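Local coordinates for protein putative esterase/lipase/thioesterase (Silicibacter sp., PDB 2PBL) that is a putative esterase, lipase or thioesterase of the alpha/beta-hydrolase fold that probably hydrolyses ester or thioester bonds, at residues F31-N42 with K52-G60; W82-K92 with I246-V257. All coordinates share one frame; numbering follows the deposited sequence.

Overall arrangement
Interaction 1 forms one edge of the alpha/beta-hydrolase sheet. Interaction 2 packs beside the face that carries F56. Their centres are 15 Å apart. Interaction 1 pairs the outermost strand, 39-44, with strand 52-56 and lays the end of helix 20-35 over them. Interaction 2 joins segment 82-92 to the C-terminal segment 246-257. The two meet where that helix end reaches segment 82-92. R32 NH1 probably donates to S83 OG at 3.0 Å, and F31 CZ packs on L90 CD1 at 3.5 Å. In interaction 2, I246 lies near a likely S137, H242 and E215 triad without touching it, L249 lies near the probable nucleophile elbow, and W82 is about 4 Å from an unidentified bound molecule.

Interaction 1: F31-N42 with K52-G60; sequences FRNSLQDRARLN and KFDLFLPEG
F31 points its ring edge at the face of F56. CE2 of F31 stands over the centre of the F56 ring, 3.7 Å from its CD1. The planes are 77° apart, an edge-to-face pair. CG of F31 lies anti to the backbone N (chi1 166°), which carries the ring from the helix down onto the sheet. Other groups ring F56. A39 CB meets the edge of its ring, while L35 CD2 and L41 CD2 approach obliquely. On the other face of the sheet R40 and L55 run side by side, and R40 NH1 forms a salt bridge with E126.

R38 closes the pair just past the strand end. Its NH1 donates to L57 O at 2.7 Å, on a lone pair in the carbonyl plane, though L57 O is tilted a little from the guanidinium plane. E59 CG lies over the centre of one guanidinium face, and L35 CG lies off-centre over the opposite one. A bend at chi3 (-64°) helps turn the group to this carbonyl. A methionine at R38 would probably leave L57 O without this donor and E59 CG without its flat partner.

D54 OD1 accepts from N42 N at 2.8 Å and also pairs with K79. Backbone bonds join R40 N to L55 O (2.7 Å) and L55 N to R40 O (2.9 Å). This is an antiparallel beta hairpin at the edge of the alpha/beta-hydrolase sheet, with the end of helix 20-35 packed over the face that carries F56.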
loop_
_atom_site.group_PDB
_atom_site.type_symbol
_atom_site.label_atom_id
_atom_site.label_comp_id
_atom_site.label_asym_id
_atom_site.label_seq_id
_atom_site.Cartn_x
_atom_site.Cartn_y
_atom_site.Cartn_z
ATOM N N PHE A 31 5.647 18.674 -3.044
ATOM C CA PHE A 31 6.795 17.801 -2.863
ATOM C C PHE A 31 7.434 17.482 -4.211
ATOM O O PHE A 31 8.630 17.540 -4.331
ATOM C CB PHE A 31 6.404 16.500 -2.133
ATOM C CG PHE A 31 7.469 15.419 -2.214
ATOM C CD1 PHE A 31 8.533 15.403 -1.327
ATOM C CD2 PHE A 31 7.417 14.454 -3.226
ATOM C CE1 PHE A 31 9.526 14.433 -1.430
ATOM C CE2 PHE A 31 8.378 13.477 -3.326
ATOM C CZ PHE A 31 9.434 13.460 -2.427
ATOM N N ARG A 32 6.650 17.109 -5.211
ATOM C CA ARG A 32 7.245 16.753 -6.494
ATOM C C ARG A 32 8.031 17.929 -7.043
ATOM O O ARG A 32 9.171 17.782 -7.465
ATOM C CB ARG A 32 6.188 16.323 -7.513
ATOM C CG ARG A 32 5.577 14.955 -7.253
ATOM C CD ARG A 32 4.677 14.486 -8.370
ATOM N NE ARG A 32 3.490 15.328 -8.540
ATOM C CZ ARG A 32 2.344 15.195 -7.874
ATOM N NH1 ARG A 32 2.178 14.286 -6.934
ATOM N NH2 ARG A 32 1.343 16.002 -8.159
ATOM N N ASN A 33 7.400 19.096 -7.023
ATOM C CA ASN A 33 8.023 20.313 -7.506
ATOM C C ASN A 33 9.303 20.633 -6.769
ATOM O O ASN A 33 10.245 21.113 -7.383
ATOM C CB ASN A 33 7.061 21.490 -7.412
ATOM C CG ASN A 33 5.916 21.381 -8.384
ATOM O OD1 ASN A 33 5.992 20.675 -9.399
ATOM N ND2 ASN A 33 4.833 22.084 -8.080
ATOM N N SER A 34 9.359 20.325 -5.479
ATOM C CA SER A 34 10.552 20.577 -4.661
ATOM C C SER A 34 11.748 19.712 -5.003
ATOM O O SER A 34 12.910 20.095 -4.797
ATOM C CB SER A 34 10.220 20.337 -3.184
ATOM O OG SER A 34 9.933 18.960 -2.927
ATOM N N LEU A 35 11.469 18.551 -5.570
ATOM C CA LEU A 35 12.516 17.571 -5.788
ATOM C C LEU A 35 13.261 17.750 -7.103
ATOM O O LEU A 35 14.346 17.167 -7.297
ATOM C CB LEU A 35 11.917 16.166 -5.727
ATOM C CG LEU A 35 12.722 15.203 -4.904
ATOM C CD1 LEU A 35 12.652 15.608 -3.414
ATOM C CD2 LEU A 35 12.136 13.840 -5.141
ATOM N N GLN A 36 12.689 18.514 -8.012
ATOM C CA GLN A 36 13.351 18.772 -9.278
ATOM C C GLN A 36 13.684 17.465 -9.997
ATOM O O GLN A 36 12.843 16.595 -10.037
ATOM C CB GLN A 36 14.581 19.704 -9.081
ATOM C CG GLN A 36 14.290 21.030 -8.363
ATOM C CD GLN A 36 13.182 21.845 -9.056
ATOM O OE1 GLN A 36 13.078 21.860 -10.285
ATOM N NE2 GLN A 36 12.364 22.521 -8.267
ATOM N N ASP A 37 14.897 17.278 -10.518
ATOM C CA ASP A 37 15.191 16.065 -11.313
ATOM C C ASP A 37 15.419 14.782 -10.520
ATOM O O ASP A 37 15.634 13.745 -11.131
ATOM C CB ASP A 37 16.336 16.268 -12.333
ATOM N N ARG A 38 15.365 14.854 -9.188
ATOM C CA ARG A 38 15.361 13.642 -8.356
ATOM C C ARG A 38 13.979 12.983 -8.342
ATOM O O ARG A 38 13.808 11.914 -7.774
ATOM C CB ARG A 38 15.866 13.910 -6.954
ATOM C CG ARG A 38 17.385 14.105 -6.989
ATOM C CD ARG A 38 18.066 14.024 -5.632
ATOM N NE ARG A 38 17.652 15.089 -4.696
ATOM C CZ ARG A 38 16.923 14.942 -3.590
ATOM N NH1 ARG A 38 16.428 13.777 -3.217
ATOM N NH2 ARG A 38 16.648 16.009 -2.855
ATOM N N ALA A 39 12.993 13.656 -8.927
ATOM C CA ALA A 39 11.680 13.085 -9.135
ATOM C C ALA A 39 11.602 12.568 -10.568
ATOM O O ALA A 39 11.580 13.360 -11.512
ATOM C CB ALA A 39 10.617 14.119 -8.896
ATOM N N ARG A 40 11.627 11.252 -10.739
ATOM C CA ARG A 40 11.439 10.604 -12.050
ATOM C C ARG A 40 9.946 10.199 -12.190
ATOM O O ARG A 40 9.531 9.118 -11.775
ATOM C CB ARG A 40 12.349 9.403 -12.170
ATOM C CG ARG A 40 13.822 9.743 -12.157
ATOM C CD ARG A 40 14.703 8.460 -12.269
ATOM N NE ARG A 40 14.420 7.668 -13.479
ATOM C CZ ARG A 40 14.923 6.459 -13.731
ATOM N NH1 ARG A 40 15.753 5.871 -12.868
ATOM N NH2 ARG A 40 14.601 5.836 -14.857
ATOM N N LEU A 41 9.136 11.070 -12.767
ATOM C CA LEU A 41 7.704 10.836 -12.779
ATOM C C LEU A 41 7.219 9.980 -13.937
ATOM O O LEU A 41 7.856 9.929 -14.981
ATOM C CB LEU A 41 6.969 12.172 -12.807
ATOM C CG LEU A 41 7.328 13.162 -11.697
ATOM C CD1 LEU A 41 6.533 14.433 -11.876
ATOM C CD2 LEU A 41 7.064 12.589 -10.336
ATOM N N ASN A 42 6.096 9.294 -13.743
ATOM C CA ASN A 42 5.475 8.563 -14.841
ATOM C C ASN A 42 6.330 7.591 -15.629
ATOM O O ASN A 42 6.245 7.489 -16.867
ATOM C CB ASN A 42 4.773 9.572 -15.766
ATOM C CG ASN A 42 3.676 10.270 -15.054
ATOM O OD1 ASN A 42 2.714 9.631 -14.615
ATOM N ND2 ASN A 42 3.823 11.575 -14.861
ATOM N N LYS A 52 1.884 3.173 -14.559
ATOM C CA LYS A 52 2.968 4.082 -14.346
ATOM C C LYS A 52 3.331 4.131 -12.881
ATOM O O LYS A 52 2.475 3.830 -12.050
ATOM C CB LYS A 52 2.505 5.494 -14.675
ATOM C CG LYS A 52 1.860 5.714 -16.017
ATOM C CD LYS A 52 2.842 5.750 -17.120
ATOM C CE LYS A 52 2.092 6.089 -18.422
ATOM N NZ LYS A 52 2.918 5.917 -19.620
ATOM N N PHE A 53 4.577 4.512 -12.605
ATOM C CA PHE A 53 5.053 4.773 -11.264
ATOM C C PHE A 53 5.983 5.960 -11.240
ATOM O O PHE A 53 6.611 6.312 -12.243
ATOM C CB PHE A 53 5.733 3.559 -10.611
ATOM C CG PHE A 53 7.046 3.141 -11.233
ATOM C CD1 PHE A 53 7.084 2.373 -12.393
ATOM C CD2 PHE A 53 8.243 3.435 -10.611
ATOM C CE1 PHE A 53 8.295 1.995 -12.954
ATOM C CE2 PHE A 53 9.467 3.026 -11.146
ATOM C CZ PHE A 53 9.480 2.288 -12.322
ATOM N N ASP A 54 6.008 6.599 -10.077
ATOM C CA ASP A 54 6.901 7.691 -9.810
ATOM C C ASP A 54 8.067 7.099 -8.992
ATOM O O ASP A 54 7.895 6.198 -8.160
ATOM C CB ASP A 54 6.212 8.815 -9.059
ATOM C CG ASP A 54 5.174 9.583 -9.913
ATOM O OD1 ASP A 54 5.151 9.515 -11.164
ATOM O OD2 ASP A 54 4.356 10.273 -9.289
ATOM N N LEU A 55 9.257 7.567 -9.307
ATOM C CA LEU A 55 10.471 7.169 -8.629
ATOM C C LEU A 55 11.189 8.412 -8.102
ATOM O O LEU A 55 11.625 9.291 -8.871
ATOM C CB LEU A 55 11.370 6.368 -9.547
ATOM C CG LEU A 55 12.620 5.762 -8.944
ATOM C CD1 LEU A 55 12.303 4.786 -7.787
ATOM C CD2 LEU A 55 13.362 5.022 -10.044
ATOM N N PHE A 56 11.259 8.472 -6.784
ATOM C CA PHE A 56 11.907 9.555 -6.069
ATOM C C PHE A 56 13.260 9.079 -5.565
ATOM O O PHE A 56 13.354 8.122 -4.793
ATOM C CB PHE A 56 11.023 10.088 -4.932
ATOM C CG PHE A 56 9.654 10.478 -5.407
ATOM C CD1 PHE A 56 9.497 11.560 -6.256
ATOM C CD2 PHE A 56 8.540 9.720 -5.081
ATOM C CE1 PHE A 56 8.261 11.877 -6.757
ATOM C CE2 PHE A 56 7.294 10.048 -5.593
ATOM C CZ PHE A 56 7.165 11.125 -6.408
ATOM N N LEU A 57 14.301 9.804 -5.965
ATOM C CA LEU A 57 15.680 9.436 -5.651
ATOM C C LEU A 57 16.209 10.273 -4.529
ATOM O O LEU A 57 15.907 11.484 -4.499
ATOM C CB LEU A 57 16.566 9.695 -6.863
ATOM C CG LEU A 57 16.115 8.964 -8.122
ATOM C CD1 LEU A 57 16.895 9.393 -9.310
ATOM C CD2 LEU A 57 16.189 7.456 -7.957
ATOM N N PRO A 58 17.014 9.657 -3.622
ATOM C CA PRO A 58 17.653 10.389 -2.551
ATOM C C PRO A 58 18.841 11.111 -3.139
ATOM O O PRO A 58 19.161 10.931 -4.308
ATOM C CB PRO A 58 18.137 9.279 -1.592
ATOM C CG PRO A 58 18.418 8.140 -2.460
ATOM C CD PRO A 58 17.433 8.238 -3.618
ATOM N N GLU A 59 19.507 11.914 -2.327
ATOM C CA GLU A 59 20.662 12.629 -2.837
ATOM C C GLU A 59 21.868 11.748 -3.113
ATOM O O GLU A 59 22.530 11.931 -4.124
ATOM C CB GLU A 59 21.044 13.763 -1.904
ATOM C CG GLU A 59 20.127 14.937 -2.014
ATOM C CD GLU A 59 20.723 16.131 -1.321
ATOM O OE1 GLU A 59 20.621 16.223 -0.093
ATOM O OE2 GLU A 59 21.288 16.956 -2.039
ATOM N N GLY A 60 22.201 10.819 -2.231
ATOM C CA GLY A 60 23.355 9.950 -2.525
ATOM C C GLY A 60 22.951 8.673 -3.251
ATOM O O GLY A 60 21.857 8.568 -3.803
HETATM O O HOH W 1 5.725 6.192 -19.133
#

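Interaction 2: W82-K92 with I246-V257; sequences WSHLAVGALSK and IEPLADPESDLV
L85 and A250 face each other with CA atoms 4.6 Å apart, and G88 comes still nearer to P252, with CA atoms at 3.6 Å. These turns and short helices belong to the alpha/beta-hydrolase fold. They join the chain leading into helix 87-91 to the C-terminal region. One backbone bond crosses, from G88 N to L249 O at 3.0 Å. It lies in the carbonyl plane but is bent at the hydrogen, with an angle of 140°. G88 lets the chains come this close, since a CB there would collide with L249 O and V257 CG2.

L85 CB packs on L249 CB at 3.9 Å. The branches of L85 divide: CD1 touches I246 CD1, and CD2 lies near I246 O. I246 CD1 also reaches W82 CZ3 at 3.6 Å, approaching the indole obliquely. The ring of W82 stacks on H70, and I246 lies near the probable catalytic triad.

Further along, a chi1 of 168° turns V257 CG1 toward G88, where it packs against G88 C. The K92 chain runs alongside V257 the other way, CD touching CG1, and its NZ bonds to T261. S254 caps helix 255-261, its OG accepting from V257 N at 3.0 Å. D251 OD1 takes E253 N in an Asx turn. S91 OG donates to G88 O at 2.7 Å, and P252 CB presses tightly on S91 OG, 3.1 Å away.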
loop_
_atom_site.group_PDB
_atom_site.type_symbol
_atom_site.label_atom_id
_atom_site.label_comp_id
_atom_site.label_asym_id
_atom_site.label_seq_id
_atom_site.Cartn_x
_atom_site.Cartn_y
_atom_site.Cartn_z
ATOM N N TRP A 82 0.103 11.059 -3.194
ATOM C CA TRP A 82 0.890 10.512 -2.074
ATOM C C TRP A 82 2.391 10.740 -2.049
ATOM O O TRP A 82 3.047 10.259 -1.153
ATOM C CB TRP A 82 0.662 9.004 -2.014
ATOM C CG TRP A 82 -0.759 8.581 -2.316
ATOM C CD1 TRP A 82 -1.236 8.171 -3.526
ATOM C CD2 TRP A 82 -1.890 8.647 -1.442
ATOM N NE1 TRP A 82 -2.584 7.947 -3.450
ATOM C CE2 TRP A 82 -3.009 8.215 -2.175
ATOM C CE3 TRP A 82 -2.059 8.989 -0.090
ATOM C CZ2 TRP A 82 -4.284 8.134 -1.613
ATOM C CZ3 TRP A 82 -3.315 8.908 0.461
ATOM C CH2 TRP A 82 -4.412 8.460 -0.288
ATOM N N SER A 83 2.914 11.477 -3.022
ATOM C CA SER A 83 4.350 11.691 -3.200
ATOM C C SER A 83 5.022 12.194 -1.955
ATOM O O SER A 83 6.108 11.729 -1.591
ATOM C CB SER A 83 4.576 12.669 -4.359
ATOM O OG SER A 83 3.727 12.266 -5.427
ATOM N N HIS A 84 4.369 13.141 -1.282
ATOM C CA HIS A 84 4.937 13.772 -0.069
ATOM C C HIS A 84 5.243 12.755 1.061
ATOM O O HIS A 84 6.034 13.022 1.980
ATOM C CB HIS A 84 3.967 14.847 0.425
ATOM C CG HIS A 84 2.645 14.301 0.869
ATOM N ND1 HIS A 84 1.735 13.733 0.006
ATOM C CD2 HIS A 84 2.086 14.239 2.099
ATOM C CE1 HIS A 84 0.672 13.344 0.687
ATOM N NE2 HIS A 84 0.855 13.652 1.962
ATOM N N LEU A 85 4.638 11.576 0.972
ATOM C CA LEU A 85 4.896 10.525 1.949
ATOM C C LEU A 85 6.280 9.849 1.736
ATOM O O LEU A 85 6.705 9.002 2.526
ATOM C CB LEU A 85 3.763 9.521 1.939
ATOM C CG LEU A 85 2.347 10.078 2.230
ATOM C CD1 LEU A 85 1.299 8.989 2.140
ATOM C CD2 LEU A 85 2.257 10.784 3.614
ATOM N N ALA A 86 6.980 10.233 0.677
ATOM C CA ALA A 86 8.328 9.708 0.397
ATOM C C ALA A 86 9.414 10.340 1.264
ATOM O O ALA A 86 10.520 9.783 1.399
ATOM C CB ALA A 86 8.661 9.929 -1.089
ATOM N N VAL A 87 9.091 11.456 1.913
ATOM C CA VAL A 87 10.129 12.220 2.643
ATOM C C VAL A 87 10.938 11.441 3.706
ATOM O O VAL A 87 12.161 11.463 3.700
ATOM C CB VAL A 87 9.492 13.544 3.232
ATOM C CG1 VAL A 87 10.415 14.206 4.232
ATOM C CG2 VAL A 87 9.159 14.482 2.076
ATOM N N GLY A 88 10.283 10.738 4.608
ATOM C CA GLY A 88 10.998 10.079 5.682
ATOM C C GLY A 88 12.013 9.045 5.199
ATOM O O GLY A 88 13.173 9.051 5.633
ATOM N N ALA A 89 11.594 8.184 4.269
ATOM C CA ALA A 89 12.511 7.166 3.723
ATOM C C ALA A 89 13.592 7.794 2.870
ATOM O O ALA A 89 14.716 7.342 2.911
ATOM C CB ALA A 89 11.732 6.133 2.907
ATOM N N LEU A 90 13.234 8.795 2.065
ATOM C CA LEU A 90 14.220 9.517 1.257
ATOM C C LEU A 90 15.331 10.067 2.135
ATOM O O LEU A 90 16.480 9.954 1.790
ATOM C CB LEU A 90 13.584 10.667 0.483
ATOM C CG LEU A 90 12.869 10.385 -0.831
ATOM C CD1 LEU A 90 12.186 11.655 -1.320
ATOM C CD2 LEU A 90 13.830 9.872 -1.869
ATOM N N SER A 91 14.988 10.630 3.286
ATOM C CA SER A 91 15.987 11.199 4.186
ATOM C C SER A 91 16.941 10.153 4.753
ATOM O O SER A 91 18.041 10.503 5.153
ATOM C CB SER A 91 15.342 11.977 5.341
ATOM O OG SER A 91 14.836 11.083 6.310
ATOM N N LYS A 92 16.508 8.884 4.813
ATOM C CA LYS A 92 17.342 7.787 5.290
ATOM C C LYS A 92 18.139 7.142 4.126
ATOM O O LYS A 92 18.887 6.187 4.335
ATOM C CB LYS A 92 16.497 6.743 6.029
ATOM C CG LYS A 92 15.939 7.246 7.381
ATOM C CD LYS A 92 15.374 6.100 8.215
ATOM C CE LYS A 92 16.416 5.231 8.938
ATOM N NZ LYS A 92 15.810 3.996 9.607
ATOM N N ILE A 246 -1.095 7.161 7.976
ATOM C CA ILE A 246 -0.004 7.261 7.005
ATOM C C ILE A 246 0.839 8.531 7.143
ATOM O O ILE A 246 1.926 8.629 6.574
ATOM C CB ILE A 246 -0.552 7.202 5.550
ATOM C CG1 ILE A 246 -1.459 8.427 5.222
ATOM C CG2 ILE A 246 -1.287 5.898 5.312
ATOM C CD1 ILE A 246 -2.128 8.357 3.819
ATOM N N GLU A 247 0.353 9.505 7.897
ATOM C CA GLU A 247 1.073 10.793 8.003
ATOM C C GLU A 247 2.504 10.703 8.443
ATOM O O GLU A 247 3.330 11.392 7.854
ATOM C CB GLU A 247 0.306 11.829 8.830
ATOM C CG GLU A 247 -0.897 12.302 8.078
ATOM C CD GLU A 247 -1.765 13.376 8.782
ATOM O OE1 GLU A 247 -1.537 13.701 9.999
ATOM O OE2 GLU A 247 -2.684 13.863 8.079
ATOM N N PRO A 248 2.820 9.844 9.433
ATOM C CA PRO A 248 4.230 9.697 9.862
ATOM C C PRO A 248 5.248 9.287 8.794
ATOM O O PRO A 248 6.470 9.401 9.031
ATOM C CB PRO A 248 4.154 8.629 10.959
ATOM C CG PRO A 248 2.740 8.789 11.491
ATOM C CD PRO A 248 1.923 9.033 10.282
ATOM N N LEU A 249 4.778 8.821 7.632
ATOM C CA LEU A 249 5.696 8.517 6.533
ATOM C C LEU A 249 6.501 9.743 6.091
ATOM O O LEU A 249 7.612 9.617 5.555
ATOM C CB LEU A 249 4.954 7.943 5.333
ATOM C CG LEU A 249 4.389 6.519 5.421
ATOM C CD1 LEU A 249 3.572 6.174 4.189
ATOM C CD2 LEU A 249 5.461 5.452 5.600
ATOM N N ALA A 250 5.918 10.929 6.284
ATOM C CA ALA A 250 6.554 12.197 5.933
ATOM C C ALA A 250 7.673 12.614 6.933
ATOM O O ALA A 250 8.446 13.539 6.668
ATOM C CB ALA A 250 5.463 13.309 5.846
ATOM N N ASP A 251 7.752 11.931 8.070
ATOM C CA ASP A 251 8.687 12.293 9.135
ATOM C C ASP A 251 9.858 11.335 9.192
ATOM O O ASP A 251 9.661 10.174 9.541
ATOM C CB ASP A 251 7.931 12.243 10.456
ATOM C CG ASP A 251 8.775 12.691 11.659
ATOM O OD1 ASP A 251 10.020 12.873 11.556
ATOM O OD2 ASP A 251 8.166 12.830 12.740
ATOM N N PRO A 252 11.068 11.812 8.852
ATOM C CA PRO A 252 12.283 10.998 8.970
ATOM C C PRO A 252 12.464 10.215 10.251
ATOM O O PRO A 252 13.000 9.110 10.200
ATOM C CB PRO A 252 13.387 12.049 8.884
ATOM C CG PRO A 252 12.858 13.037 7.948
ATOM C CD PRO A 252 11.380 13.137 8.269
ATOM N N GLU A 253 12.017 10.749 11.388
ATOM C CA GLU A 253 12.240 10.097 12.677
ATOM C C GLU A 253 11.061 9.288 13.203
ATOM O O GLU A 253 11.094 8.801 14.321
ATOM C CB GLU A 253 12.691 11.152 13.713
ATOM C CG GLU A 253 13.986 11.917 13.322
ATOM C CD GLU A 253 15.237 11.014 13.285
ATOM O OE1 GLU A 253 15.490 10.305 14.286
ATOM O OE2 GLU A 253 15.977 11.023 12.269
ATOM N N SER A 254 10.015 9.109 12.398
ATOM C CA SER A 254 8.849 8.399 12.879
ATOM C C SER A 254 9.110 6.929 13.108
ATOM O O SER A 254 9.992 6.331 12.466
ATOM C CB SER A 254 7.698 8.580 11.903
ATOM O OG SER A 254 7.954 7.977 10.641
ATOM N N ASP A 255 8.360 6.351 14.032
ATOM C CA ASP A 255 8.460 4.936 14.284
ATOM C C ASP A 255 8.017 4.131 13.073
ATOM O O ASP A 255 8.555 3.080 12.833
ATOM C CB ASP A 255 7.646 4.525 15.488
ATOM C CG ASP A 255 8.182 5.126 16.800
ATOM O OD1 ASP A 255 9.376 5.474 16.903
ATOM O OD2 ASP A 255 7.390 5.223 17.732
ATOM N N LEU A 256 7.034 4.631 12.335
ATOM C CA LEU A 256 6.574 3.974 11.091
ATOM C C LEU A 256 7.734 3.940 10.071
ATOM O O LEU A 256 8.062 2.887 9.529
ATOM C CB LEU A 256 5.390 4.705 10.500
ATOM C CG LEU A 256 4.773 4.162 9.205
ATOM C CD1 LEU A 256 4.305 2.706 9.297
ATOM C CD2 LEU A 256 3.589 5.060 8.785
ATOM N N VAL A 257 8.389 5.066 9.849
ATOM C CA VAL A 257 9.570 5.063 8.947
ATOM C C VAL A 257 10.634 4.082 9.451
ATOM O O VAL A 257 11.282 3.375 8.660
ATOM C CB VAL A 257 10.160 6.455 8.731
ATOM C CG1 VAL A 257 11.512 6.368 8.047
ATOM C CG2 VAL A 257 9.232 7.260 7.873
#